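Local coordinates for protein probable zinc protease (Pseudomonas aeruginosa, PDB 4NNZ) that probably serves as one subunit of a heterodimeric zinc-dependent protease of the M16 (insulinase) family, at residues A108-Q120 with I174-P187. Residues are numbered along the deposited sequence; the frame is centred on the assembly and turned at random.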
# COMPACT_ATOMS: atom_id res chain seq x y z
N ALA A 108 13.35 26.77 14.80
CA ALA A 108 14.22 25.98 15.63
C ALA A 108 13.49 25.44 16.79
O ALA A 108 13.80 24.39 17.26
CB ALA A 108 15.39 26.80 16.08
N ASP A 109 12.56 26.20 17.32
CA ASP A 109 11.79 25.74 18.44
C ASP A 109 10.99 24.54 18.08
O ASP A 109 10.86 23.61 18.82
CB ASP A 109 10.84 26.82 18.86
CG ASP A 109 10.48 26.73 20.30
OD1 ASP A 109 11.41 26.73 21.10
OD2 ASP A 109 9.29 26.68 20.62
N ARG A 110 10.44 24.58 16.89
CA ARG A 110 9.65 23.51 16.39
C ARG A 110 10.49 22.27 16.32
O ARG A 110 10.06 21.22 16.68
CB ARG A 110 9.25 23.90 14.99
CG ARG A 110 7.83 23.57 14.61
CD ARG A 110 7.68 23.43 13.11
NE ARG A 110 7.67 24.72 12.47
CZ ARG A 110 6.81 25.68 12.77
NH1 ARG A 110 5.90 25.47 13.69
NH2 ARG A 110 6.87 26.84 12.15
N MET A 111 11.68 22.40 15.78
CA MET A 111 12.55 21.27 15.63
C MET A 111 12.97 20.70 16.94
O MET A 111 13.11 19.52 17.10
CB MET A 111 13.76 21.68 14.83
CG MET A 111 14.48 20.55 14.18
SD MET A 111 15.66 21.18 13.05
CE MET A 111 16.91 21.65 14.16
N ALA A 112 13.21 21.58 17.88
CA ALA A 112 13.71 21.21 19.17
C ALA A 112 12.78 20.39 20.04
O ALA A 112 13.24 19.51 20.74
CB ALA A 112 14.17 22.44 19.91
N HIS A 113 11.52 20.73 20.07
CA HIS A 113 10.64 19.96 20.90
C HIS A 113 9.22 20.13 20.51
O HIS A 113 8.85 21.11 19.92
CB HIS A 113 10.84 20.36 22.34
CG HIS A 113 10.28 21.69 22.67
ND1 HIS A 113 9.06 21.85 23.29
CD2 HIS A 113 10.76 22.93 22.47
CE1 HIS A 113 8.82 23.13 23.45
NE2 HIS A 113 9.83 23.81 22.95
N LEU A 114 8.40 19.16 20.85
CA LEU A 114 7.03 19.20 20.46
C LEU A 114 6.19 19.37 21.67
O LEU A 114 6.13 18.50 22.49
CB LEU A 114 6.64 17.90 19.79
CG LEU A 114 5.17 17.79 19.43
CD1 LEU A 114 4.65 19.04 18.77
CD2 LEU A 114 4.88 16.58 18.59
N SER A 115 5.49 20.48 21.75
CA SER A 115 4.55 20.68 22.82
C SER A 115 3.19 20.40 22.28
O SER A 115 2.69 21.14 21.49
CB SER A 115 4.60 22.11 23.32
OG SER A 115 4.59 22.18 24.73
N LEU A 116 2.62 19.30 22.69
CA LEU A 116 1.34 18.90 22.19
C LEU A 116 0.60 18.25 23.30
O LEU A 116 0.84 17.13 23.64
CB LEU A 116 1.54 17.93 21.04
CG LEU A 116 0.35 17.22 20.43
CD1 LEU A 116 -0.72 18.21 20.04
CD2 LEU A 116 0.84 16.48 19.22
N PRO A 117 -0.36 18.96 23.81
CA PRO A 117 -1.19 18.50 24.90
C PRO A 117 -2.23 17.52 24.48
O PRO A 117 -2.79 17.62 23.43
CB PRO A 117 -1.88 19.77 25.35
CG PRO A 117 -0.91 20.83 25.05
CD PRO A 117 -0.18 20.41 23.82
N VAL A 118 -2.56 16.62 25.38
CA VAL A 118 -3.54 15.60 25.13
C VAL A 118 -4.84 16.29 24.80
O VAL A 118 -5.64 15.80 24.04
CB VAL A 118 -3.74 14.81 26.40
CG1 VAL A 118 -4.01 15.78 27.53
CG2 VAL A 118 -4.89 13.84 26.27
N ASP A 119 -5.07 17.39 25.46
CA ASP A 119 -6.27 18.15 25.30
C ASP A 119 -6.35 18.77 23.92
O ASP A 119 -7.39 18.81 23.30
CB ASP A 119 -6.36 19.18 26.41
CG ASP A 119 -5.80 18.65 27.76
OD1 ASP A 119 -4.57 18.49 27.89
OD2 ASP A 119 -6.60 18.39 28.70
N GLN A 120 -5.23 19.27 23.44
CA GLN A 120 -5.19 19.83 22.13
C GLN A 120 -5.44 18.74 21.12
O GLN A 120 -6.13 18.92 20.16
CB GLN A 120 -3.82 20.46 21.89
CG GLN A 120 -3.70 21.34 20.68
CD GLN A 120 -2.26 21.76 20.39
OE1 GLN A 120 -1.54 22.21 21.28
NE2 GLN A 120 -1.85 21.64 19.15
N ILE A 174 -1.91 10.03 20.28
CA ILE A 174 -0.95 11.04 20.61
C ILE A 174 0.45 10.50 20.57
O ILE A 174 1.36 11.16 20.15
CB ILE A 174 -1.24 11.61 21.99
CG1 ILE A 174 -0.43 12.85 22.20
CG2 ILE A 174 -0.90 10.64 23.08
CD1 ILE A 174 -0.65 13.44 23.56
N ASP A 175 0.59 9.30 21.08
CA ASP A 175 1.86 8.64 21.10
C ASP A 175 2.37 8.37 19.73
O ASP A 175 3.53 8.49 19.48
CB ASP A 175 1.77 7.41 21.96
CG ASP A 175 1.89 7.76 23.41
OD1 ASP A 175 2.90 8.38 23.77
OD2 ASP A 175 0.98 7.46 24.18
N ASP A 176 1.47 8.04 18.82
CA ASP A 176 1.85 7.80 17.46
C ASP A 176 2.43 9.04 16.84
O ASP A 176 3.37 8.98 16.10
CB ASP A 176 0.67 7.29 16.67
CG ASP A 176 0.20 5.94 17.12
OD1 ASP A 176 0.99 5.20 17.70
OD2 ASP A 176 -0.96 5.60 16.90
N LEU A 177 1.83 10.17 17.13
CA LEU A 177 2.30 11.45 16.70
C LEU A 177 3.62 11.87 17.29
O LEU A 177 4.43 12.42 16.62
CB LEU A 177 1.26 12.51 17.00
CG LEU A 177 0.19 12.87 15.98
CD1 LEU A 177 -0.08 14.33 16.07
CD2 LEU A 177 0.63 12.55 14.59
N ARG A 178 3.82 11.63 18.56
CA ARG A 178 5.06 11.98 19.21
C ARG A 178 6.20 11.22 18.63
O ARG A 178 7.28 11.71 18.50
CB ARG A 178 5.00 11.62 20.68
CG ARG A 178 4.13 12.51 21.51
CD ARG A 178 4.29 12.21 22.98
NE ARG A 178 3.52 13.12 23.80
CZ ARG A 178 2.53 12.74 24.58
NH1 ARG A 178 2.20 11.47 24.64
NH2 ARG A 178 1.88 13.61 25.31
N HIS A 179 5.95 9.96 18.39
CA HIS A 179 6.94 9.07 17.91
C HIS A 179 7.39 9.42 16.53
O HIS A 179 8.53 9.30 16.19
CB HIS A 179 6.41 7.67 17.96
CG HIS A 179 7.40 6.64 17.55
ND1 HIS A 179 8.42 6.24 18.38
CD2 HIS A 179 7.56 5.96 16.40
CE1 HIS A 179 9.15 5.34 17.76
NE2 HIS A 179 8.65 5.15 16.56
N TRP A 180 6.43 9.81 15.74
CA TRP A 180 6.67 10.26 14.41
C TRP A 180 7.48 11.51 14.45
O TRP A 180 8.34 11.71 13.64
CB TRP A 180 5.35 10.45 13.69
CG TRP A 180 5.41 10.47 12.23
CD1 TRP A 180 5.23 11.53 11.47
CD2 TRP A 180 5.61 9.37 11.35
NE1 TRP A 180 5.33 11.21 10.17
CE2 TRP A 180 5.55 9.88 10.07
CE3 TRP A 180 5.83 8.02 11.52
CZ2 TRP A 180 5.71 9.10 8.97
CZ3 TRP A 180 5.99 7.27 10.44
CH2 TRP A 180 5.93 7.79 9.17
N TYR A 181 7.19 12.37 15.40
CA TYR A 181 7.95 13.58 15.54
C TYR A 181 9.38 13.25 15.89
O TYR A 181 10.28 13.78 15.31
CB TYR A 181 7.32 14.52 16.56
CG TYR A 181 8.22 15.63 16.98
CD1 TYR A 181 9.24 15.40 17.85
CD2 TYR A 181 8.06 16.89 16.50
CE1 TYR A 181 10.09 16.38 18.23
CE2 TYR A 181 8.91 17.89 16.89
CZ TYR A 181 9.92 17.62 17.76
OH TYR A 181 10.76 18.59 18.16
N GLU A 182 9.56 12.35 16.82
CA GLU A 182 10.87 11.97 17.26
C GLU A 182 11.68 11.37 16.18
O GLU A 182 12.86 11.58 16.12
CB GLU A 182 10.75 10.90 18.32
CG GLU A 182 10.65 11.42 19.72
CD GLU A 182 10.11 10.40 20.68
OE1 GLU A 182 9.61 9.36 20.24
OE2 GLU A 182 10.20 10.62 21.89
N SER A 183 11.06 10.52 15.40
CA SER A 183 11.75 9.83 14.36
C SER A 183 12.24 10.67 13.24
O SER A 183 13.29 10.45 12.75
CB SER A 183 10.90 8.71 13.84
OG SER A 183 10.18 8.15 14.88
N TRP A 184 11.43 11.59 12.78
CA TRP A 184 11.67 12.24 11.52
C TRP A 184 11.95 13.71 11.53
O TRP A 184 12.51 14.21 10.60
CB TRP A 184 10.50 12.00 10.60
CG TRP A 184 10.23 10.63 10.29
CD1 TRP A 184 9.19 9.92 10.70
CD2 TRP A 184 10.99 9.78 9.44
NE1 TRP A 184 9.24 8.67 10.19
CE2 TRP A 184 10.35 8.57 9.41
CE3 TRP A 184 12.15 9.93 8.72
CZ2 TRP A 184 10.81 7.54 8.69
CZ3 TRP A 184 12.61 8.90 8.02
CH2 TRP A 184 11.96 7.72 8.01
N TYR A 185 11.52 14.40 12.55
CA TYR A 185 11.76 15.82 12.61
C TYR A 185 13.10 16.06 13.22
O TYR A 185 13.21 16.39 14.36
CB TYR A 185 10.67 16.49 13.40
CG TYR A 185 9.52 16.94 12.57
CD1 TYR A 185 8.80 16.06 11.82
CD2 TYR A 185 9.17 18.25 12.54
CE1 TYR A 185 7.75 16.48 11.05
CE2 TYR A 185 8.12 18.67 11.78
CZ TYR A 185 7.42 17.78 11.04
OH TYR A 185 6.40 18.22 10.29
N ALA A 186 14.12 15.86 12.44
CA ALA A 186 15.44 15.96 12.95
C ALA A 186 16.29 16.77 12.01
O ALA A 186 16.04 16.80 10.83
CB ALA A 186 16.01 14.60 13.15
N PRO A 187 17.35 17.36 12.52
CA PRO A 187 18.19 18.28 11.78
C PRO A 187 18.80 17.64 10.59
O PRO A 187 18.94 18.25 9.58
CB PRO A 187 19.27 18.63 12.78
CG PRO A 187 18.71 18.28 14.11
CD PRO A 187 17.36 17.70 13.94
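Tyr181 aims its phenol at the C-terminal end of the helix that finishes at Ala112, and Leu114 sets its CB over one face of the ring. The CB of Leu114 is 3.7 Å from the Tyr181 ring centroid and only 10° off the ring normal, a CH-pi contact over the centre of that face; CB of Tyr185 lies over the opposite face, nearer the rim, so the ring is held between the two. A chi1 of 166° swings the Tyr181 ring away from its own backbone N and up from helix 174-184. Its hydroxyl sits among the carbonyls at the helix end: Tyr181 OH is 3.1 Å from Arg110 O, which lies in the ring plane at its edge, and 2.7 Å from Met111 O. Leu114 and Tyr181 run past one another in opposite directions, CD2 of the leucine reaching back to CB of the tyrosine at 3.8 Å.

Toward the start of helix 174-184 the contacts are mostly between aliphatic groups. Leu116 and Leu177 meet at roughly a right angle, CD2 to CD1 at 3.9 Å. Ile174 extends CD1 to 3.9 Å from CA of Val118, in the first turn of the next helix. At the other end, the Met111 chain bends at chi3, bringing CE to 3.8 Å from CG of Pro187.

CA pairing of Met111 with Tyr185, Leu114 with Tyr181 and Val118 with Ile174 shows 108-120 passing along helix 174-184 in the reverse chain direction, while the short axes of 108-112 and 174-184 cross at -111°. This is structural packing in the N-terminal alpha/beta part of an M16-family protein: helix 49-56 touches Leu114, Leu116 and Leu177, Phe211 of helix 200-211 packs on Met111, and helix 174-184 leads into strand 190-196 of the mixed sheet whose strand 89-96 meets Tyr185 through Thr89.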